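Local coordinates for protein glucokinase (Leishmania braziliensis MHOM/BR/75/M2904, PDB 6EDI) that probably phosphorylates D-glucose at the expense of ATP, as a dimeric enzyme of the glucokinase family, at residues A[79-88]-A[132-143]; A[234-242]-A[271-279]. All blocks are in the same frame, centred on the assembly; numbering follows the deposited sequence.

Interaction 1 of 2, residues A[79-88]-A[132-143]; sequences SDIRQLLEFF and NLKGIARLVDYP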
# COMPACT_ATOMS: atom_id res chain seq x y z
N SER A 79 -9.12 -32.11 5.15
CA SER A 79 -9.44 -30.72 5.47
C SER A 79 -8.26 -30.05 6.17
O SER A 79 -8.43 -29.36 7.17
CB SER A 79 -10.70 -30.63 6.34
OG SER A 79 -11.84 -31.10 5.63
N ASP A 80 -7.06 -30.27 5.63
CA ASP A 80 -5.81 -29.90 6.29
C ASP A 80 -4.82 -29.37 5.26
O ASP A 80 -4.48 -30.06 4.30
CB ASP A 80 -5.24 -31.14 7.00
CG ASP A 80 -4.00 -30.83 7.84
OD1 ASP A 80 -3.32 -29.81 7.60
OD2 ASP A 80 -3.69 -31.64 8.74
N ILE A 81 -4.33 -28.15 5.49
CA ILE A 81 -3.44 -27.45 4.55
C ILE A 81 -2.10 -28.16 4.37
O ILE A 81 -1.44 -28.00 3.33
CB ILE A 81 -3.19 -25.98 4.98
CG1 ILE A 81 -2.67 -25.14 3.81
CG2 ILE A 81 -2.22 -25.91 6.15
CD1 ILE A 81 -3.68 -24.99 2.70
N ARG A 82 -1.68 -28.92 5.37
CA ARG A 82 -0.40 -29.63 5.33
C ARG A 82 -0.45 -30.77 4.32
O ARG A 82 0.59 -31.32 3.94
CB ARG A 82 -0.03 -30.14 6.72
CG ARG A 82 0.23 -29.02 7.73
CD ARG A 82 0.17 -29.49 9.17
NE ARG A 82 -1.18 -29.87 9.57
CZ ARG A 82 -1.53 -30.18 10.82
NH1 ARG A 82 -0.63 -30.17 11.78
NH2 ARG A 82 -2.79 -30.51 11.09
N GLN A 83 -1.65 -31.13 3.88
CA GLN A 83 -1.81 -32.13 2.83
C GLN A 83 -1.20 -31.67 1.49
O GLN A 83 -0.97 -32.49 0.60
CB GLN A 83 -3.28 -32.53 2.66
CG GLN A 83 -3.49 -33.78 1.79
CD GLN A 83 -4.90 -34.35 1.88
OE1 GLN A 83 -5.81 -33.71 2.43
NE2 GLN A 83 -5.09 -35.55 1.35
N LEU A 84 -0.90 -30.38 1.35
CA LEU A 84 -0.20 -29.91 0.16
C LEU A 84 1.11 -30.68 -0.01
O LEU A 84 1.51 -30.98 -1.13
CB LEU A 84 0.06 -28.39 0.21
CG LEU A 84 -1.16 -27.48 0.23
CD1 LEU A 84 -0.77 -26.03 0.04
CD2 LEU A 84 -2.13 -27.87 -0.85
N LEU A 85 1.76 -31.02 1.11
CA LEU A 85 3.05 -31.72 1.07
C LEU A 85 2.93 -33.07 0.37
O LEU A 85 3.78 -33.44 -0.45
CB LEU A 85 3.63 -31.90 2.48
CG LEU A 85 4.47 -30.75 3.02
CD1 LEU A 85 3.61 -29.53 3.24
CD2 LEU A 85 5.17 -31.13 4.32
N GLU A 86 1.87 -33.80 0.68
CA GLU A 86 1.60 -35.06 0.01
C GLU A 86 1.48 -34.82 -1.48
O GLU A 86 2.08 -35.54 -2.28
CB GLU A 86 0.30 -35.67 0.53
CG GLU A 86 0.24 -35.75 2.03
CD GLU A 86 -0.81 -36.72 2.50
OE1 GLU A 86 -1.61 -37.19 1.66
OE2 GLU A 86 -0.83 -37.01 3.71
N PHE A 87 0.72 -33.78 -1.84
CA PHE A 87 0.45 -33.49 -3.25
C PHE A 87 1.74 -33.15 -4.01
O PHE A 87 1.97 -33.67 -5.10
CB PHE A 87 -0.56 -32.34 -3.39
CG PHE A 87 -1.88 -32.60 -2.72
CD1 PHE A 87 -2.32 -33.89 -2.49
CD2 PHE A 87 -2.67 -31.53 -2.30
CE1 PHE A 87 -3.54 -34.13 -1.86
CE2 PHE A 87 -3.89 -31.75 -1.67
CZ PHE A 87 -4.33 -33.05 -1.45
N PHE A 88 2.56 -32.28 -3.43
CA PHE A 88 3.81 -31.91 -4.08
C PHE A 88 4.70 -33.14 -4.28
O PHE A 88 5.32 -33.31 -5.33
CB PHE A 88 4.55 -30.84 -3.29
CG PHE A 88 3.77 -29.56 -3.13
CD1 PHE A 88 2.83 -29.18 -4.08
CD2 PHE A 88 3.97 -28.75 -2.02
CE1 PHE A 88 2.10 -28.00 -3.93
CE2 PHE A 88 3.25 -27.58 -1.85
CZ PHE A 88 2.31 -27.20 -2.81
N ASN A 132 -11.71 -22.93 7.82
CA ASN A 132 -12.28 -24.24 7.45
C ASN A 132 -11.26 -25.36 7.14
O ASN A 132 -11.64 -26.48 6.75
CB ASN A 132 -13.34 -24.10 6.34
CG ASN A 132 -12.75 -23.69 5.00
OD1 ASN A 132 -11.58 -23.93 4.71
ND2 ASN A 132 -13.59 -23.08 4.16
N LEU A 133 -9.98 -25.06 7.29
CA LEU A 133 -8.94 -26.05 7.12
C LEU A 133 -8.09 -26.08 8.37
O LEU A 133 -8.02 -25.10 9.11
CB LEU A 133 -8.06 -25.74 5.90
CG LEU A 133 -8.68 -25.81 4.51
CD1 LEU A 133 -7.72 -25.26 3.47
CD2 LEU A 133 -9.04 -27.24 4.20
N LYS A 134 -7.43 -27.21 8.58
CA LYS A 134 -6.52 -27.39 9.70
C LYS A 134 -5.09 -27.03 9.30
O LYS A 134 -4.74 -27.07 8.12
CB LYS A 134 -6.54 -28.86 10.11
CG LYS A 134 -6.15 -29.10 11.54
CD LYS A 134 -7.28 -29.76 12.29
CE LYS A 134 -7.35 -29.20 13.71
NZ LYS A 134 -5.99 -29.05 14.29
N GLY A 135 -4.26 -26.67 10.27
CA GLY A 135 -2.83 -26.60 10.04
C GLY A 135 -2.32 -25.25 9.57
O GLY A 135 -3.09 -24.34 9.27
N ILE A 136 -1.00 -25.15 9.51
CA ILE A 136 -0.33 -23.97 8.99
C ILE A 136 0.48 -24.35 7.75
O ILE A 136 1.15 -25.38 7.73
CB ILE A 136 0.60 -23.36 10.06
CG1 ILE A 136 -0.20 -23.06 11.34
CG2 ILE A 136 1.31 -22.11 9.53
CD1 ILE A 136 -1.38 -22.13 11.14
N ALA A 137 0.37 -23.54 6.70
CA ALA A 137 1.21 -23.70 5.53
C ALA A 137 2.54 -23.03 5.82
O ALA A 137 2.57 -21.84 6.13
CB ALA A 137 0.57 -23.07 4.32
N ARG A 138 3.62 -23.79 5.75
CA ARG A 138 4.95 -23.21 5.90
C ARG A 138 5.74 -23.45 4.62
O ARG A 138 5.99 -24.60 4.25
CB ARG A 138 5.67 -23.81 7.11
CG ARG A 138 4.91 -23.57 8.41
CD ARG A 138 5.65 -24.05 9.66
NE ARG A 138 4.83 -23.85 10.85
CZ ARG A 138 3.76 -24.59 11.14
NH1 ARG A 138 3.39 -25.57 10.32
NH2 ARG A 138 3.05 -24.35 12.24
N LEU A 139 6.10 -22.36 3.94
CA LEU A 139 6.80 -22.44 2.66
C LEU A 139 8.08 -23.27 2.75
O LEU A 139 8.41 -24.03 1.84
CB LEU A 139 7.12 -21.02 2.16
CG LEU A 139 7.90 -20.95 0.86
CD1 LEU A 139 7.03 -21.41 -0.29
CD2 LEU A 139 8.44 -19.55 0.61
N VAL A 140 8.79 -23.13 3.87
CA VAL A 140 10.06 -23.83 4.07
C VAL A 140 9.91 -25.37 4.04
O VAL A 140 10.86 -26.08 3.72
CB VAL A 140 10.72 -23.38 5.39
CG1 VAL A 140 9.93 -23.88 6.59
CG2 VAL A 140 12.17 -23.86 5.46
N ASP A 141 8.72 -25.88 4.36
CA ASP A 141 8.50 -27.33 4.34
C ASP A 141 8.31 -27.90 2.94
O ASP A 141 8.26 -29.12 2.75
CB ASP A 141 7.29 -27.71 5.20
CG ASP A 141 7.53 -27.52 6.69
OD1 ASP A 141 8.68 -27.22 7.08
OD2 ASP A 141 6.56 -27.67 7.47
N TYR A 142 8.21 -27.01 1.95
CA TYR A 142 7.84 -27.41 0.59
C TYR A 142 9.04 -27.89 -0.20
O TYR A 142 10.16 -27.41 0.02
CB TYR A 142 7.17 -26.25 -0.15
CG TYR A 142 5.81 -25.86 0.40
CD1 TYR A 142 5.19 -26.62 1.39
CD2 TYR A 142 5.15 -24.75 -0.08
CE1 TYR A 142 3.96 -26.27 1.89
CE2 TYR A 142 3.91 -24.39 0.40
CZ TYR A 142 3.32 -25.16 1.39
OH TYR A 142 2.09 -24.80 1.88
N PRO A 143 8.81 -28.84 -1.13
CA PRO A 143 9.82 -29.41 -2.04
C PRO A 143 10.60 -28.36 -2.80
O PRO A 143 10.02 -27.66 -3.62
CB PRO A 143 8.96 -30.17 -3.04
CG PRO A 143 7.79 -30.62 -2.26
CD PRO A 143 7.50 -29.50 -1.29
O HOH W 1 0.90 -26.62 3.43
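Ser79 and Ile81 take hold of Lys134 from its two backbone ends: Lys134 N donates to Ser79 O (2.8 Å), and Ile81 N donates to Lys134 O (2.9 Å, 167° at the hydrogen). This is a single parallel bridge centred on Asp80 and Lys134. From it, 79-88 turns into helix 84-98, while 132-143 runs on through strand 137-138 and a short 3-10 turn to Tyr142. The polar bonds of the Asp80 carboxylate run mainly to its own side of the contact, to Arg82 and, at OD2, to Lys78. Its OD1 receives Arg82 N, making an Asx turn, and also Arg82 NE through its syn lone pair, while Arg82 NH2 reaches Asp80 OD2 at 2.8 Å from above the carboxylate plane. This side-on salt bridge helps fix the guanidinium with one face toward Gly135, whose CA lies 3.6 Å above the guanidinium plane, toward its rim. The contact lies on the ASKHA-type lobe built on the sheet containing strands 41-48, 51-58 and 152-156, on which Leu84, Phe88 and Tyr142 pack. With Ile81 CG1 anti to the backbone N (chi1 -161°), CG2 is left to press on the backbone of Gly135 and Ile136, and CG1 meets Ala137 CB. The edge of Phe88 points at a face of Tyr142 in a T-shaped pair, planes at 76°, with CE2 over the ring centre. Leu85 CD1 comes to the edge of the tyrosine at CE1 (3.5 Å), and Pro143 CG tucks against Phe88 CB (3.4 Å). Near the plane of the tyrosine ring, a water bridges Tyr142 OH (2.7 Å) and Ile81 O.

Interaction 2 of 2, residues A[234-242]-A[271-279]; sequences ECGSLSMSW and VAPIWEAAS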
# COMPACT_ATOMS: atom_id res chain seq x y z
N GLU A 234 -6.13 -5.19 2.81
CA GLU A 234 -7.47 -5.38 3.41
C GLU A 234 -8.34 -4.13 3.28
O GLU A 234 -8.97 -3.69 4.24
CB GLU A 234 -7.37 -5.80 4.89
CG GLU A 234 -6.49 -7.02 5.18
CD GLU A 234 -7.03 -8.30 4.54
OE1 GLU A 234 -8.23 -8.37 4.18
OE2 GLU A 234 -6.24 -9.25 4.41
N CYS A 235 -8.40 -3.57 2.07
CA CYS A 235 -9.14 -2.34 1.82
C CYS A 235 -10.65 -2.52 1.96
O CYS A 235 -11.36 -1.56 2.29
CB CYS A 235 -8.78 -1.77 0.44
SG CYS A 235 -7.05 -1.20 0.28
N GLY A 236 -11.15 -3.73 1.73
CA GLY A 236 -12.56 -4.01 1.95
C GLY A 236 -12.93 -3.82 3.41
O GLY A 236 -14.11 -3.62 3.74
N SER A 237 -11.92 -3.85 4.28
CA SER A 237 -12.13 -3.78 5.74
C SER A 237 -11.91 -2.37 6.28
O SER A 237 -11.94 -2.14 7.50
CB SER A 237 -11.25 -4.78 6.48
OG SER A 237 -11.58 -6.10 6.12
N LEU A 238 -11.71 -1.43 5.37
CA LEU A 238 -11.69 -0.02 5.73
C LEU A 238 -13.13 0.41 6.06
O LEU A 238 -14.09 0.01 5.38
CB LEU A 238 -11.09 0.79 4.57
CG LEU A 238 -11.36 2.26 4.27
CD1 LEU A 238 -10.70 3.20 5.25
CD2 LEU A 238 -10.86 2.56 2.83
N SER A 239 -13.29 1.20 7.12
CA SER A 239 -14.59 1.76 7.47
C SER A 239 -15.19 2.59 6.33
O SER A 239 -14.47 3.28 5.62
CB SER A 239 -14.48 2.65 8.70
OG SER A 239 -13.88 1.96 9.76
N MET A 240 -16.51 2.52 6.16
CA MET A 240 -17.18 3.41 5.21
C MET A 240 -16.93 4.88 5.56
O MET A 240 -16.77 5.23 6.72
CB MET A 240 -18.68 3.13 5.12
CG MET A 240 -19.00 1.80 4.48
SD MET A 240 -20.76 1.53 4.26
CE MET A 240 -21.09 2.62 2.88
N SER A 241 -16.88 5.72 4.53
CA SER A 241 -16.60 7.13 4.67
C SER A 241 -17.77 7.86 5.31
O SER A 241 -18.92 7.45 5.19
CB SER A 241 -16.30 7.75 3.30
OG SER A 241 -15.10 7.23 2.76
N TRP A 242 -17.47 8.96 6.00
CA TRP A 242 -18.53 9.77 6.56
C TRP A 242 -19.41 10.35 5.45
O TRP A 242 -18.96 10.59 4.33
CB TRP A 242 -17.93 10.87 7.45
CG TRP A 242 -18.97 11.66 8.15
CD1 TRP A 242 -19.49 11.44 9.40
CD2 TRP A 242 -19.62 12.82 7.65
NE1 TRP A 242 -20.44 12.40 9.69
CE2 TRP A 242 -20.53 13.26 8.63
CE3 TRP A 242 -19.52 13.54 6.45
CZ2 TRP A 242 -21.33 14.38 8.45
CZ3 TRP A 242 -20.32 14.65 6.28
CH2 TRP A 242 -21.22 15.06 7.27
N VAL A 271 -20.93 2.23 15.33
CA VAL A 271 -19.66 1.85 14.71
C VAL A 271 -19.83 1.74 13.19
O VAL A 271 -20.68 0.99 12.73
CB VAL A 271 -19.20 0.47 15.22
CG1 VAL A 271 -17.78 0.18 14.75
CG2 VAL A 271 -19.28 0.39 16.75
N ALA A 272 -18.99 2.44 12.42
CA ALA A 272 -19.04 2.38 10.95
C ALA A 272 -18.92 0.94 10.45
O ALA A 272 -18.16 0.15 11.02
CB ALA A 272 -17.96 3.23 10.34
N PRO A 273 -19.70 0.57 9.43
CA PRO A 273 -19.52 -0.78 8.89
C PRO A 273 -18.39 -0.71 7.89
O PRO A 273 -18.06 0.40 7.46
CB PRO A 273 -20.85 -1.06 8.19
CG PRO A 273 -21.36 0.29 7.77
CD PRO A 273 -20.79 1.31 8.75
N ILE A 274 -17.79 -1.83 7.52
CA ILE A 274 -16.68 -1.79 6.57
C ILE A 274 -17.22 -1.70 5.14
O ILE A 274 -18.36 -2.11 4.87
CB ILE A 274 -15.73 -2.97 6.76
CG1 ILE A 274 -16.42 -4.31 6.48
CG2 ILE A 274 -15.23 -2.99 8.19
CD1 ILE A 274 -15.50 -5.52 6.70
N TRP A 275 -16.42 -1.16 4.23
CA TRP A 275 -16.84 -1.00 2.83
C TRP A 275 -17.31 -2.31 2.22
O TRP A 275 -18.23 -2.33 1.40
CB TRP A 275 -15.69 -0.46 1.98
CG TRP A 275 -15.54 1.02 2.03
CD1 TRP A 275 -14.55 1.72 2.66
CD2 TRP A 275 -16.39 2.00 1.40
NE1 TRP A 275 -14.74 3.07 2.47
CE2 TRP A 275 -15.85 3.27 1.70
CE3 TRP A 275 -17.55 1.93 0.62
CZ2 TRP A 275 -16.44 4.47 1.25
CZ3 TRP A 275 -18.13 3.11 0.17
CH2 TRP A 275 -17.58 4.37 0.49
N GLU A 276 -16.65 -3.40 2.61
CA GLU A 276 -17.00 -4.73 2.11
C GLU A 276 -18.48 -5.04 2.33
O GLU A 276 -19.13 -5.65 1.48
CB GLU A 276 -16.14 -5.79 2.81
CG GLU A 276 -16.69 -7.22 2.75
CD GLU A 276 -15.74 -8.21 3.38
OE1 GLU A 276 -15.93 -8.55 4.56
OE2 GLU A 276 -14.80 -8.66 2.69
N ALA A 277 -19.00 -4.62 3.48
CA ALA A 277 -20.37 -4.93 3.85
C ALA A 277 -21.40 -4.26 2.94
O ALA A 277 -22.54 -4.70 2.87
CB ALA A 277 -20.62 -4.58 5.31
N ALA A 278 -21.00 -3.21 2.24
CA ALA A 278 -21.89 -2.51 1.30
C ALA A 278 -21.64 -2.89 -0.15
O ALA A 278 -22.24 -2.30 -1.04
CB ALA A 278 -21.77 -0.99 1.47
N SER A 279 -20.75 -3.85 -0.39
CA SER A 279 -20.34 -4.14 -1.76
C SER A 279 -20.22 -5.65 -2.06
O SER A 279 -19.85 -6.03 -3.17
CB SER A 279 -19.02 -3.40 -2.07
OG SER A 279 -18.09 -3.59 -1.02
O HOH W 2 -13.15 -8.22 6.48
O HOH W 3 -15.42 1.02 11.81
O HOH W 4 -13.38 5.36 3.95
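Trp275 runs alongside Leu238 and meets Met240 with a face and Ser241 with an edge, beside a single antiparallel bridge whose non-hydrogen-bonded pair is Ser239 and Ile274. Trp275 N donates to Leu238 O (2.8 Å), and Met240 N to Pro273 O, tying two connections flanking helix 245-259 in the ASKHA-type fold; Glu276 N adds a third bond, to Gly236 O. Along the indole, CB rests near Leu238 O, and chi1 of -83° puts CG anti to the carbonyl carbon, carrying the ring along the other segment. CD1 comes to 3.2 Å from Leu238 O and also meets Leu238 CG, which lies at the ring edge. Met240 CA sits over one face, 3.8 Å from the centroid of the five-membered ring, a CH-pi contact. Met240 CG follows at CD2 and CE at CZ3, and SD touches Pro273 CG and Ala278 CB. Met240 SD also lies over the six-membered ring of Trp275, 5.3 Å from its centroid, in a long Met-aromatic contact. At the far rim CZ2 meets Ser241 OG, itself hydrogen-bonded to Glu336 of the same chain. A water in the indole plane accepts from Trp275 NE1 at 3.0 Å and donates to Ser241 OG at 2.8 Å.

Overall arrangement
Interaction 1 closes along the chain before interaction 2 opens, with centres 32 Å and nearest atoms about 15 Å apart. Each belongs to a different half of the bilobal ASKHA architecture. Interaction 1 packs against the six-stranded sheet that includes strands 41-48, 51-58 and 152-156; the first segment of interaction 2 follows strand 227-233, an edge strand of the second sheet within this chain, the second follows helix 245-259, and both pack on that helix and on helix 317-341. Interaction 2 alone touches the other subunit, where Ser239 bonds to Glu336 of that copy, so this loop-loop contact is also part of the dimer interface. In this family substrates probably bind between the lobes, which this crystal captures open.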